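Local coordinates for protein gp18 (Listeria monocytogenes EGD-e, PDB 3GS9) that is a prophage tail protein of the endopeptidase-tail family and probably serves as a structural component of the phage tail, at residues F109-C114 / D155-D160. Residues are numbered along the deposited sequence; the frame is centred on the assembly and turned at random.
Sequences FTLEQC and DQLLDD
Leu157 of helix 150-161 points at the first turn of helix 111-118 and meets Leu111 and Cys114, one turn apart on the same side of that helix. The tightest point is the 3.5 Å approach of Leu157 CD2 to Cys114 CB, closer than carbons usually pack, with Cys114 SG at 3.8 Å from the same methyl. The other methyl, Leu157 CD1, also lies against Cys114 CB, so the leucine fork presses both its branches on the cysteine. Leu111 comes in at the base of that fork: CG anti to the backbone N (chi1 -179°), with chi2 near 55°, brings CD1 across to Leu157 CB at 3.8 Å, with Leu157 CD1 slightly farther. Phe145 of strand 141-149 and Leu115 and Ile118 of helix 111-118 also touch Leu157, while Tyr161 packs on Leu111 and Cys114.

The solvent side is looser, with Gln113 and Asp159 exposed on the outer faces of the two segments. Thr110, the N-cap, and Gln113 form a capping box: Gln113 N donates to Thr110 OG1 at 3.2 Å, and Thr110 N reaches Gln113 OE1 at 2.9 Å on an in-plane lone pair. Asp160, by contrast, is a buried polar group beside the apolar contact. Gln156 NE2 meets its OD2 on the syn side, 25° out of the carboxylate plane; Gln142 bonds this same oxygen and Arg249 makes a salt bridge to OD1. The whole is a small buried helix-helix interface, joining the capped N-terminal turn of one helix to the flank of another within the prophage endopeptidase tail region.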
ATOM      1  N   PHE A 109       4.734 -30.855  13.330  1.00 16.49           N
ATOM      2  CA  PHE A 109       3.520 -31.469  12.787  1.00 15.70           C
ATOM      3  C   PHE A 109       3.568 -31.733  11.286  1.00 17.37           C
ATOM      4  O   PHE A 109       4.169 -30.974  10.513  1.00 15.67           O
ATOM      5  CB  PHE A 109       2.273 -30.590  13.058  1.00 17.49           C
ATOM      6  CG  PHE A 109       2.025 -30.286  14.521  1.00 15.64           C
ATOM      7  CD1 PHE A 109       1.929 -31.318  15.480  1.00 22.02           C
ATOM      8  CD2 PHE A 109       1.880 -28.972  14.949  1.00 15.25           C
ATOM      9  CE1 PHE A 109       1.689 -31.035  16.841  1.00 18.54           C
ATOM     10  CE2 PHE A 109       1.655 -28.680  16.330  1.00 20.00           C
ATOM     11  CZ  PHE A 109       1.525 -29.695  17.258  1.00 20.17           C
ATOM     12  N   THR A 110       2.826 -32.753  10.877  1.00 16.15           N
ATOM     13  CA  THR A 110       2.617 -33.050   9.489  1.00 15.86           C
ATOM     14  C   THR A 110       1.516 -32.149   8.939  1.00 16.57           C
ATOM     15  O   THR A 110       0.702 -31.606   9.700  1.00 15.11           O
ATOM     16  CB  THR A 110       2.223 -34.535   9.290  1.00 18.90           C
ATOM     17  OG1 THR A 110       1.016 -34.801  10.006  1.00 17.17           O
ATOM     18  CG2 THR A 110       3.343 -35.461   9.790  1.00 19.27           C
ATOM     19  N   LEU A 111       1.454 -32.018   7.617  1.00 16.67           N
ATOM     20  CA  LEU A 111       0.347 -31.321   6.980  1.00 16.84           C
ATOM     21  C   LEU A 111      -0.982 -31.892   7.445  1.00 16.59           C
ATOM     22  O   LEU A 111      -1.936 -31.151   7.661  1.00 16.04           O
ATOM     23  CB  LEU A 111       0.444 -31.458   5.465  1.00 13.98           C
ATOM     24  CG  LEU A 111      -0.619 -30.770   4.610  1.00 18.16           C
ATOM     25  CD1 LEU A 111      -0.727 -29.243   4.939  1.00 15.05           C
ATOM     26  CD2 LEU A 111      -0.296 -31.024   3.147  1.00 13.67           C
ATOM     27  N   GLU A 112      -1.052 -33.223   7.542  1.00 14.99           N
ATOM     28  CA  GLU A 112      -2.282 -33.895   7.990  1.00 16.05           C
ATOM     29  C   GLU A 112      -2.715 -33.409   9.367  1.00 16.50           C
ATOM     30  O   GLU A 112      -3.872 -33.089   9.558  1.00 14.60           O
ATOM     31  CB  GLU A 112      -2.116 -35.415   8.008  1.00 17.05           C
ATOM     32  CG  GLU A 112      -3.286 -36.151   8.647  1.00 21.67           C
ATOM     33  N   GLN A 113      -1.793 -33.361  10.323  1.00 16.72           N
ATOM     34  CA  GLN A 113      -2.111 -32.841  11.647  1.00 16.32           C
ATOM     35  C   GLN A 113      -2.600 -31.379  11.636  1.00 16.87           C
ATOM     36  O   GLN A 113      -3.524 -31.000  12.395  1.00 13.41           O
ATOM     37  CB  GLN A 113      -0.908 -32.978  12.581  1.00 15.55           C
ATOM     38  CG  GLN A 113      -0.549 -34.419  12.976  1.00 15.95           C
ATOM     39  CD  GLN A 113       0.729 -34.464  13.770  1.00 21.07           C
ATOM     40  OE1 GLN A 113       1.784 -34.080  13.275  1.00 16.22           O
ATOM     41  NE2 GLN A 113       0.640 -34.920  15.030  1.00 22.60           N
ATOM     42  N   CYS A 114      -1.976 -30.553  10.803  1.00 16.22           N
ATOM     43  CA  CYS A 114      -2.422 -29.157  10.674  1.00 17.66           C
ATOM     44  C   CYS A 114      -3.826 -29.048  10.082  1.00 17.55           C
ATOM     45  O   CYS A 114      -4.643 -28.305  10.591  1.00 16.87           O
ATOM     46  CB  CYS A 114      -1.442 -28.325   9.847  1.00 16.68           C
ATOM     47  SG  CYS A 114       0.143 -28.111  10.666  1.00 16.66           S
ATOM     48  N   ASP A 155      -3.635 -21.158   3.402  1.00 14.10           N
ATOM     49  CA  ASP A 155      -2.580 -20.465   2.656  1.00 14.63           C
ATOM     50  C   ASP A 155      -1.231 -20.569   3.341  1.00 11.73           C
ATOM     51  O   ASP A 155      -0.192 -20.726   2.672  1.00 15.52           O
ATOM     52  CB  ASP A 155      -2.985 -19.017   2.415  1.00 14.65           C
ATOM     53  CG  ASP A 155      -4.079 -18.889   1.373  1.00 24.29           C
ATOM     54  OD1 ASP A 155      -4.326 -19.867   0.695  1.00 21.77           O
ATOM     55  OD2 ASP A 155      -4.658 -17.808   1.205  1.00 26.00           O
ATOM     56  N   GLN A 156      -1.216 -20.498   4.663  1.00 14.06           N
ATOM     57  CA  GLN A 156       0.032 -20.674   5.400  1.00 14.04           C
ATOM     58  C   GLN A 156       0.607 -22.074   5.161  1.00 13.37           C
ATOM     59  O   GLN A 156       1.800 -22.250   4.920  1.00 14.63           O
ATOM     60  CB  GLN A 156      -0.235 -20.554   6.899  1.00 14.06           C
ATOM     61  CG  GLN A 156       1.044 -20.601   7.651  1.00 20.35           C
ATOM     62  CD  GLN A 156       0.844 -20.707   9.095  1.00 26.96           C
ATOM     63  OE1 GLN A 156      -0.068 -20.084   9.672  1.00 22.90           O
ATOM     64  NE2 GLN A 156       1.675 -21.531   9.719  1.00 19.66           N
ATOM     65  N   LEU A 157      -0.247 -23.084   5.270  1.00 13.06           N
ATOM     66  CA  LEU A 157       0.188 -24.472   5.034  1.00 12.83           C
ATOM     67  C   LEU A 157       0.776 -24.654   3.629  1.00 12.67           C
ATOM     68  O   LEU A 157       1.745 -25.429   3.446  1.00 14.19           O
ATOM     69  CB  LEU A 157      -0.970 -25.451   5.277  1.00 12.26           C
ATOM     70  CG  LEU A 157      -1.552 -25.441   6.707  1.00 12.73           C
ATOM     71  CD1 LEU A 157      -2.775 -26.391   6.857  1.00 15.83           C
ATOM     72  CD2 LEU A 157      -0.453 -25.677   7.804  1.00 14.41           C
ATOM     73  N   LEU A 158       0.172 -24.013   2.629  1.00 12.14           N
ATOM     74  CA  LEU A 158       0.669 -24.121   1.275  1.00 14.72           C
ATOM     75  C   LEU A 158       2.135 -23.702   1.252  1.00 17.30           C
ATOM     76  O   LEU A 158       2.988 -24.399   0.672  1.00 14.50           O
ATOM     77  CB  LEU A 158      -0.138 -23.257   0.316  1.00 15.49           C
ATOM     78  CG  LEU A 158      -1.634 -23.532   0.167  1.00 15.33           C
ATOM     79  CD1 LEU A 158      -2.216 -22.683  -0.985  1.00 20.24           C
ATOM     80  CD2 LEU A 158      -1.937 -24.984  -0.065  1.00 15.08           C
ATOM     81  N   ASP A 159       2.436 -22.585   1.918  1.00 16.43           N
ATOM     82  CA  ASP A 159       3.800 -22.034   1.973  1.00 15.20           C
ATOM     83  C   ASP A 159       4.746 -22.908   2.855  1.00 17.90           C
ATOM     84  O   ASP A 159       5.894 -23.225   2.472  1.00 22.09           O
ATOM     85  CB  ASP A 159       3.729 -20.593   2.540  1.00 15.37           C
ATOM     86  CG  ASP A 159       3.064 -19.607   1.600  1.00 26.71           C
ATOM     87  OD1 ASP A 159       3.029 -19.894   0.385  1.00 27.23           O
ATOM     88  OD2 ASP A 159       2.591 -18.535   2.086  1.00 32.26           O
ATOM     89  N   ASP A 160       4.250 -23.308   4.022  1.00 13.71           N
ATOM     90  CA  ASP A 160       5.035 -24.052   4.991  1.00 13.88           C
ATOM     91  C   ASP A 160       5.475 -25.373   4.379  1.00 14.30           C
ATOM     92  O   ASP A 160       6.657 -25.731   4.473  1.00 15.51           O
ATOM     93  CB  ASP A 160       4.235 -24.344   6.257  1.00 14.66           C
ATOM     94  CG  ASP A 160       4.127 -23.160   7.183  1.00 14.74           C
ATOM     95  OD1 ASP A 160       4.720 -22.093   6.913  1.00 15.05           O
ATOM     96  OD2 ASP A 160       3.433 -23.290   8.223  1.00 18.53           O
TER